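Local coordinates for protein Exo beta-1,2-glucooligosaccharide sophorohydrolase (non-reducing end) (Parabacteroides distasonis ATCC 8503, PDB 5Z06) that hydrolyses linear beta-1,2-glucan and beta-1,2-glucooligosaccharides of four or more units, releasing sophorose from the non-reducing end as an exo-type enzyme, at residues 71-76 and 659-664; 589-594 and 608-613. All blocks are in the same frame, centred on the assembly; numbering follows the deposited sequence.

Contact 1 joins a loop following strand 65-71 of the N-terminal beta region to the glucoamylase-like part of the chain, and contact 2 packs two pieces of the same part, residues 589-594 and 608-613, against each other. Contacts 1 and 2 have centres about 12 Å apart. A salt bridge links them: Arg76 NH2 stands 2.7 Å from Asp592 OD1 of contact 2. Beside it, Leu662 CD2 packs 4.0 Å from Asp592 OD2. Bound glycerol, which often marks a pocket though it probably came from the crystallisation liquor, comes within about 3 Å of the Arg76 side chain and about 4 Å of that of Asn608. The calcium ion lies about 14 Å from the Cys73 side chain.

Contact 1 of 2, residues 71-76 and 659-664; sequences QYCPVR and VSPLFM
Arg76 lies across Leu662 and Met664, on an interface between a loop leaving the five-stranded antiparallel sheet of the N-terminal region and the glucoamylase-like part, whose clan is built on an (alpha/alpha)6 barrel. The arginine begins apolar, its CB 4.1 Å from Leu662 CD2. With CG anti to the backbone N (chi1 175°) and chi2 extended as well, Arg76 CD is carried to 3.5 Å from Met664 CE. The bend at chi3 (-67°) then sets NE and the guanidinium against this methyl. Arg76 NE is nearer still to Met664 CE, at 3.4 Å; the methyl lies over one face of the guanidinium, towards its rim, with the methionine chain crossing at about a right angle. The long, pliable methionine suits this place, since an apolar methyl can rest on the flat group while its edge remains available for polar partners. NH1 forms a salt bridge with Glu312 and NH2 one with Asp592, which together fix the group's rotation.

Further back along the loop, compact apolar groups meet the rigid Pro661 ring: Cys73 SG is 3.9 Å and Val75 CG2 3.8 Å from Pro661 CG. The other valine branch, Val75 CG1, faces Leu662 CD2 at 4.0 Å. An ST turn spans this proline, Leu662 N donating to Ser660 OG over 3.2 Å with an N-H...O angle of 159°.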
loop_
_atom_site.group_PDB
_atom_site.type_symbol
_atom_site.label_atom_id
_atom_site.label_comp_id
_atom_site.label_asym_id
_atom_site.label_seq_id
_atom_site.Cartn_x
_atom_site.Cartn_y
_atom_site.Cartn_z
ATOM N N GLN A 71 13.716 12.981 8.043
ATOM C CA GLN A 71 12.814 12.233 8.902
ATOM C C GLN A 71 12.650 10.795 8.437
ATOM O O GLN A 71 12.463 10.515 7.233
ATOM C CB GLN A 71 11.469 12.906 8.946
ATOM C CG GLN A 71 11.505 14.299 9.539
ATOM C CD GLN A 71 10.326 15.151 9.123
ATOM O OE1 GLN A 71 9.494 14.730 8.332
ATOM N NE2 GLN A 71 10.258 16.364 9.649
ATOM N N TYR A 72 12.722 9.884 9.406
ATOM C CA TYR A 72 12.402 8.490 9.146
ATOM C C TYR A 72 10.951 8.446 8.701
ATOM O O TYR A 72 10.117 9.058 9.333
ATOM C CB TYR A 72 12.570 7.604 10.394
ATOM C CG TYR A 72 12.035 6.209 10.161
ATOM C CD1 TYR A 72 12.719 5.312 9.347
ATOM C CD2 TYR A 72 10.838 5.800 10.728
ATOM C CE1 TYR A 72 12.240 4.047 9.120
ATOM C CE2 TYR A 72 10.339 4.526 10.506
ATOM C CZ TYR A 72 11.037 3.652 9.698
ATOM O OH TYR A 72 10.516 2.389 9.470
ATOM N N CYS A 73 10.695 7.732 7.613
ATOM C CA CYS A 73 9.344 7.616 7.016
ATOM C C CYS A 73 8.726 6.340 7.546
ATOM O O CYS A 73 9.162 5.274 7.152
ATOM C CB CYS A 73 9.452 7.559 5.470
ATOM S SG CYS A 73 7.944 7.019 4.609
ATOM N N PRO A 74 7.781 6.429 8.498
ATOM C CA PRO A 74 7.187 5.181 8.998
ATOM C C PRO A 74 6.408 4.469 7.921
ATOM O O PRO A 74 5.772 5.102 7.079
ATOM C CB PRO A 74 6.252 5.641 10.118
ATOM C CG PRO A 74 6.004 7.076 9.817
ATOM C CD PRO A 74 7.319 7.572 9.286
ATOM N N VAL A 75 6.513 3.155 7.912
ATOM C CA VAL A 75 5.832 2.372 6.912
ATOM C C VAL A 75 5.152 1.252 7.667
ATOM O O VAL A 75 5.794 0.559 8.481
ATOM C CB VAL A 75 6.812 1.817 5.877
ATOM C CG1 VAL A 75 6.071 0.996 4.838
ATOM C CG2 VAL A 75 7.584 2.942 5.203
ATOM N N ARG A 76 3.862 1.077 7.386
ATOM C CA ARG A 76 3.057 0.032 7.997
ATOM C C ARG A 76 3.824 -1.286 7.985
ATOM O O ARG A 76 4.380 -1.692 6.949
ATOM C CB ARG A 76 1.739 -0.107 7.240
ATOM C CG ARG A 76 0.838 -1.244 7.695
ATOM C CD ARG A 76 -0.385 -1.320 6.807
ATOM N NE ARG A 76 -1.208 -0.144 6.999
ATOM C CZ ARG A 76 -2.295 -0.057 7.766
ATOM N NH1 ARG A 76 -2.798 -1.107 8.427
ATOM N NH2 ARG A 76 -2.909 1.107 7.852
ATOM N N VAL A 659 4.201 10.657 -2.179
ATOM C CA VAL A 659 3.621 9.426 -2.683
ATOM C C VAL A 659 3.916 8.323 -1.685
ATOM O O VAL A 659 4.930 8.319 -1.005
ATOM C CB VAL A 659 4.118 9.090 -4.109
ATOM C CG1 VAL A 659 5.614 8.830 -4.125
ATOM C CG2 VAL A 659 3.357 7.889 -4.685
ATOM N N SER A 660 2.994 7.396 -1.590
ATOM C CA SER A 660 3.106 6.318 -0.657
ATOM C C SER A 660 4.324 5.477 -0.964
ATOM O O SER A 660 4.611 5.204 -2.133
ATOM C CB SER A 660 1.871 5.443 -0.744
ATOM O OG SER A 660 2.001 4.381 0.129
ATOM N N PRO A 661 5.050 5.044 0.091
ATOM C CA PRO A 661 6.168 4.114 -0.131
ATOM C C PRO A 661 5.748 2.659 -0.268
ATOM O O PRO A 661 6.607 1.808 -0.357
ATOM C CB PRO A 661 7.020 4.299 1.124
ATOM C CG PRO A 661 6.039 4.707 2.187
ATOM C CD PRO A 661 4.864 5.361 1.516
ATOM N N LEU A 662 4.447 2.361 -0.311
ATOM C CA LEU A 662 3.985 0.984 -0.257
ATOM C C LEU A 662 2.920 0.678 -1.290
ATOM O O LEU A 662 2.299 1.575 -1.883
ATOM C CB LEU A 662 3.476 0.624 1.167
ATOM C CG LEU A 662 2.452 1.501 1.887
ATOM C CD1 LEU A 662 1.061 1.385 1.291
ATOM C CD2 LEU A 662 2.367 1.080 3.338
ATOM N N PHE A 663 2.729 -0.618 -1.471
ATOM C CA PHE A 663 1.561 -1.161 -2.090
ATOM C C PHE A 663 0.787 -1.866 -1.008
ATOM O O PHE A 663 1.358 -2.583 -0.165
ATOM C CB PHE A 663 1.969 -2.148 -3.161
ATOM C CG PHE A 663 2.826 -1.539 -4.201
ATOM C CD1 PHE A 663 2.257 -0.842 -5.245
ATOM C CD2 PHE A 663 4.208 -1.611 -4.098
ATOM C CE1 PHE A 663 3.055 -0.239 -6.193
ATOM C CE2 PHE A 663 5.008 -1.025 -5.050
ATOM C CZ PHE A 663 4.436 -0.333 -6.099
ATOM N N MET A 664 -0.519 -1.720 -1.068
ATOM C CA MET A 664 -1.381 -2.160 0.018
ATOM C C MET A 664 -2.200 -3.333 -0.484
ATOM O O MET A 664 -2.790 -3.253 -1.542
ATOM C CB MET A 664 -2.277 -1.003 0.414
ATOM C CG MET A 664 -2.947 -1.165 1.743
ATOM S SD MET A 664 -1.823 -0.945 3.122
ATOM C CE MET A 664 -2.977 -1.465 4.391
#

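Contact 2 of 2, residues 589-594 and 608-613; sequences TASDFA and NGTMAP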
loop_
_atom_site.group_PDB
_atom_site.type_symbol
_atom_site.label_atom_id
_atom_site.label_comp_id
_atom_site.label_asym_id
_atom_site.label_seq_id
_atom_site.Cartn_x
_atom_site.Cartn_y
_atom_site.Cartn_z
ATOM N N THR A 589 -10.595 7.920 -0.801
ATOM C CA THR A 589 -10.827 6.702 -0.042
ATOM C C THR A 589 -9.681 6.532 0.970
ATOM O O THR A 589 -8.763 7.367 1.083
ATOM C CB THR A 589 -10.972 5.464 -0.980
ATOM O OG1 THR A 589 -11.208 4.275 -0.224
ATOM C CG2 THR A 589 -9.746 5.248 -1.797
ATOM N N ALA A 590 -9.769 5.447 1.718
ATOM C CA ALA A 590 -8.824 5.169 2.774
ATOM C C ALA A 590 -7.478 4.774 2.233
ATOM O O ALA A 590 -7.369 4.005 1.263
ATOM C CB ALA A 590 -9.338 4.068 3.667
ATOM N N SER A 591 -6.448 5.265 2.908
ATOM C CA SER A 591 -5.106 4.781 2.703
ATOM C C SER A 591 -4.238 5.247 3.829
ATOM O O SER A 591 -4.597 6.176 4.584
ATOM C CB SER A 591 -4.546 5.310 1.366
ATOM O OG SER A 591 -4.103 6.648 1.468
ATOM N N ASP A 592 -3.053 4.659 3.915
ATOM C CA ASP A 592 -1.996 5.308 4.687
ATOM C C ASP A 592 -1.582 6.616 4.012
ATOM O O ASP A 592 -1.560 6.722 2.803
ATOM C CB ASP A 592 -0.801 4.378 4.900
ATOM C CG ASP A 592 -1.089 3.298 5.932
ATOM O OD1 ASP A 592 -2.160 3.359 6.590
ATOM O OD2 ASP A 592 -0.248 2.389 6.085
ATOM N N PHE A 593 -1.320 7.629 4.826
ATOM C CA PHE A 593 -0.741 8.869 4.356
ATOM C C PHE A 593 0.632 8.967 5.028
ATOM O O PHE A 593 1.239 7.947 5.312
ATOM C CB PHE A 593 -1.718 10.028 4.648
ATOM C CG PHE A 593 -1.303 11.381 4.103
ATOM C CD1 PHE A 593 -0.642 11.511 2.868
ATOM C CD2 PHE A 593 -1.564 12.542 4.856
ATOM C CE1 PHE A 593 -0.270 12.758 2.398
ATOM C CE2 PHE A 593 -1.171 13.786 4.401
ATOM C CZ PHE A 593 -0.536 13.891 3.163
ATOM N N ALA A 594 1.106 10.169 5.304
ATOM C CA ALA A 594 2.496 10.422 5.627
ATOM C C ALA A 594 2.888 9.837 6.980
ATOM O O ALA A 594 3.951 9.282 7.127
ATOM C CB ALA A 594 2.731 11.922 5.633
ATOM N N ASN A 608 -7.352 15.973 2.207
ATOM C CA ASN A 608 -6.158 16.783 2.425
ATOM C C ASN A 608 -5.235 16.734 1.206
ATOM O O ASN A 608 -4.052 17.028 1.312
ATOM C CB ASN A 608 -5.437 16.302 3.688
ATOM C CG ASN A 608 -5.039 14.849 3.596
ATOM O OD1 ASN A 608 -5.097 14.237 2.521
ATOM N ND2 ASN A 608 -4.644 14.283 4.709
ATOM N N GLY A 609 -5.778 16.378 0.054
ATOM C CA GLY A 609 -5.002 16.312 -1.188
ATOM C C GLY A 609 -4.505 14.933 -1.554
ATOM O O GLY A 609 -3.914 14.741 -2.618
ATOM N N THR A 610 -4.785 13.979 -0.687
ATOM C CA THR A 610 -4.292 12.637 -0.853
ATOM C C THR A 610 -5.292 11.817 -1.623
ATOM O O THR A 610 -6.432 11.659 -1.190
ATOM C CB THR A 610 -4.103 11.966 0.486
ATOM O OG1 THR A 610 -3.272 12.799 1.271
ATOM C CG2 THR A 610 -3.482 10.580 0.314
ATOM N N MET A 611 -4.817 11.243 -2.724
ATOM C CA MET A 611 -5.629 10.449 -3.608
ATOM C C MET A 611 -5.037 9.044 -3.691
ATOM O O MET A 611 -3.866 8.880 -4.028
ATOM C CB MET A 611 -5.645 11.094 -4.989
ATOM C CG MET A 611 -6.675 10.484 -5.936
ATOM S SD MET A 611 -8.364 10.636 -5.333
ATOM C CE MET A 611 -8.540 12.415 -5.383
ATOM N N ALA A 612 -5.860 8.052 -3.376
ATOM C CA ALA A 612 -5.482 6.654 -3.501
ATOM C C ALA A 612 -6.030 6.168 -4.835
ATOM O O ALA A 612 -7.245 6.128 -5.025
ATOM C CB ALA A 612 -6.051 5.840 -2.350
ATOM N N PRO A 613 -5.150 5.789 -5.774
ATOM C CA PRO A 613 -5.633 5.344 -7.085
ATOM C C PRO A 613 -6.702 4.259 -7.048
ATOM O O PRO A 613 -7.512 4.163 -7.967
ATOM C CB PRO A 613 -4.372 4.811 -7.767
ATOM C CG PRO A 613 -3.263 5.557 -7.125
ATOM C CD PRO A 613 -3.681 5.834 -5.717
HETATM O O HOH W 1 -7.686 9.183 -1.266
#
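Ala612 CB packs against Thr589 CG2 at 3.8 Å and Ser591 CB at 4.0 Å, its small methyl suiting the close backbone approach at Thr589; the directions of the two segments differ by about 108°. At the other end an aromatic ring meets polar groups. Swung away from its own backbone N (chi1 -175°), the Phe593 ring reaches Thr610 and lays one face over Thr610 OG1, which lies 3.2 Å from Phe593 CE1 and off towards the rim; the Ala594 methyl covers the centre of the opposite face. Asn608 ND2 approaches Phe593 CE2 to 3.5 Å, its amide plane turned 44° from the ring, and hydrogen-bonds to Gln598.

Among the hydrogen bonds, Thr610 N to Asn608 OD1 (3.2 Å) makes an Asx turn, leading to the short, weakly bonded strand 610-611 at the edge of a three-stranded antiparallel sheet. Thr610 OG1 adds a second donor to Asn608 OD1 at 2.6 Å, standing above the carbonyl plane. Gly609, between Asn608 and Thr610, suits the turn because at its positive phi a CB would be jammed against the preceding carbonyl O.

A water joins the segments: it donates to Thr610 O (2.8 Å) and accepts from Ala612 N (3.0 Å) and Thr589 N, bridging buried backbone groups.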